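PDB 5N5F: encapsulated ferritin-like protein from Haliangium ochraceum, which oxidises Fe(2+) to Fe(3+) as a ferritin-like ferroxidase carried inside an encapsulin nanocompartment, where the iron is stored as mineral. Local coordinates for residues His8-Ala11 / Glu12-Ser15. Residues are numbered along the deposited sequence; the frame is centred on the assembly and turned at random.
Sequences HEPA and ELLS
P10 and A11 open two overlapping type I beta turns in the N-terminal lead-in to helix 16-44 of this encapsulated-ferritin domain. L13 N donates a hydrogen bond to P10 O (3.2 Å) and L14 N one to A11 O (2.8 Å). Beside the turns, the rim of the proline ring meets one leucine methyl at a slant, P10 CG lying 3.6 Å from L13 CD1. E12 bends back along the same ring: its CG sits between the backbone N and the carbonyl carbon (chi1 45°), and the kinked chain brings OE2 to 3.3 Å from P10 CB. L14, buried, turns inward instead; its CG rests 3.5 Å from P10 O, while CD2 reaches 4.0 Å from E9 CB. Cut back to an alanine, L14 would keep CB but lose CG and both methyls, which is likely to open a gap beside E9 CB and thin the packing against P10 O. Further out, a second subunit packs A44 on E9 and L13 and D43 on L14, and E9 OE2 forms a salt bridge to R23 NE of a third subunit, so the two turns and E9 lie where three subunits come together. S15 sits at the N-cap position of the following helix, its OG hydrogen-bonded to T18 OG1, and K19 NZ gives A11 O a second hydrogen bond.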
ATOM      1  N   HIS B   8      -6.680  14.298   4.618  1.00 49.38           N
ATOM      2  CA  HIS B   8      -5.279  14.688   4.709  1.00 49.43           C
ATOM      3  C   HIS B   8      -5.062  15.885   5.628  1.00 51.08           C
ATOM      4  O   HIS B   8      -3.941  16.395   5.711  1.00 50.83           O
ATOM      5  CB  HIS B   8      -4.731  15.004   3.316  1.00 50.36           C
ATOM      6  CG  HIS B   8      -4.803  13.853   2.363  1.00 53.01           C
ATOM      7  ND1 HIS B   8      -4.614  12.546   2.757  1.00 58.96           N
ATOM      8  CD2 HIS B   8      -5.044  13.812   1.030  1.00 53.30           C
ATOM      9  CE1 HIS B   8      -4.735  11.750   1.709  1.00 58.57           C
ATOM     10  NE2 HIS B   8      -4.996  12.493   0.650  1.00 57.73           N
ATOM     11  N   GLU B   9      -6.102  16.344   6.308  1.00 50.90           N
ATOM     12  CA  GLU B   9      -6.027  17.484   7.205  1.00 50.86           C
ATOM     13  C   GLU B   9      -6.948  17.223   8.385  1.00 53.28           C
ATOM     14  O   GLU B   9      -7.859  16.393   8.294  1.00 49.34           O
ATOM     15  CB  GLU B   9      -6.435  18.787   6.500  1.00 49.37           C
ATOM     16  CG  GLU B   9      -5.541  19.180   5.330  1.00 45.08           C
ATOM     17  CD  GLU B   9      -4.149  19.599   5.767  1.00 52.35           C
ATOM     18  OE1 GLU B   9      -3.927  19.734   6.990  1.00 53.70           O
ATOM     19  OE2 GLU B   9      -3.278  19.794   4.891  1.00 46.94           O
ATOM     20  N   PRO B  10      -6.734  17.906   9.508  1.00 52.29           N
ATOM     21  CA  PRO B  10      -7.655  17.753  10.641  1.00 56.66           C
ATOM     22  C   PRO B  10      -9.023  18.335  10.320  1.00 54.15           C
ATOM     23  O   PRO B  10      -9.142  19.353   9.634  1.00 51.53           O
ATOM     24  CB  PRO B  10      -6.963  18.518  11.774  1.00 60.82           C
ATOM     25  CG  PRO B  10      -6.049  19.466  11.092  1.00 59.64           C
ATOM     26  CD  PRO B  10      -5.601  18.787   9.835  1.00 54.67           C
ATOM     27  N   ALA B  11     -10.062  17.674  10.836  1.00 53.92           N
ATOM     28  CA  ALA B  11     -11.430  18.010  10.450  1.00 52.78           C
ATOM     29  C   ALA B  11     -11.836  19.390  10.952  1.00 52.60           C
ATOM     30  O   ALA B  11     -12.566  20.115  10.264  1.00 49.60           O
ATOM     31  CB  ALA B  11     -12.394  16.949  10.976  1.00 58.07           C
ATOM     32  N   GLU B  12     -11.389  19.768  12.152  1.00 55.22           N
ATOM     33  CA  GLU B  12     -11.780  21.060  12.707  1.00 52.76           C
ATOM     34  C   GLU B  12     -11.374  22.211  11.795  1.00 48.70           C
ATOM     35  O   GLU B  12     -12.025  23.262  11.798  1.00 47.58           O
ATOM     36  CB  GLU B  12     -11.175  21.247  14.100  1.00 53.88           C
ATOM     37  CG  GLU B  12      -9.717  20.851  14.213  1.00 56.45           C
ATOM     38  CD  GLU B  12      -9.536  19.436  14.736  1.00 60.34           C
ATOM     39  OE1 GLU B  12      -9.434  19.267  15.970  1.00 64.96           O
ATOM     40  OE2 GLU B  12      -9.510  18.494  13.917  1.00 61.89           O
ATOM     41  N   LEU B  13     -10.315  22.035  11.005  1.00 48.91           N
ATOM     42  CA  LEU B  13      -9.879  23.071  10.078  1.00 51.78           C
ATOM     43  C   LEU B  13     -10.653  23.062   8.765  1.00 51.71           C
ATOM     44  O   LEU B  13     -10.563  24.036   8.008  1.00 44.64           O
ATOM     45  CB  LEU B  13      -8.385  22.918   9.784  1.00 48.97           C
ATOM     46  CG  LEU B  13      -7.419  23.129  10.950  1.00 50.43           C
ATOM     47  CD1 LEU B  13      -5.986  23.014  10.457  1.00 53.28           C
ATOM     48  CD2 LEU B  13      -7.634  24.476  11.629  1.00 46.26           C
ATOM     49  N   LEU B  14     -11.401  22.002   8.478  1.00 48.38           N
ATOM     50  CA  LEU B  14     -12.140  21.878   7.231  1.00 45.00           C
ATOM     51  C   LEU B  14     -13.596  22.263   7.448  1.00 49.43           C
ATOM     52  O   LEU B  14     -14.220  21.853   8.432  1.00 51.57           O
ATOM     53  CB  LEU B  14     -12.061  20.447   6.692  1.00 43.81           C
ATOM     54  CG  LEU B  14     -10.661  19.854   6.518  1.00 44.02           C
ATOM     55  CD1 LEU B  14     -10.742  18.388   6.108  1.00 39.63           C
ATOM     56  CD2 LEU B  14      -9.865  20.644   5.498  1.00 42.04           C
ATOM     57  N   SER B  15     -14.138  23.049   6.522  1.00 44.22           N
ATOM     58  CA  SER B  15     -15.558  23.365   6.563  1.00 47.00           C
ATOM     59  C   SER B  15     -16.379  22.092   6.395  1.00 51.18           C
ATOM     60  O   SER B  15     -15.925  21.106   5.805  1.00 44.26           O
ATOM     61  CB  SER B  15     -15.919  24.361   5.466  1.00 44.38           C
ATOM     62  OG  SER B  15     -15.847  23.757   4.186  1.00 43.38           O
TER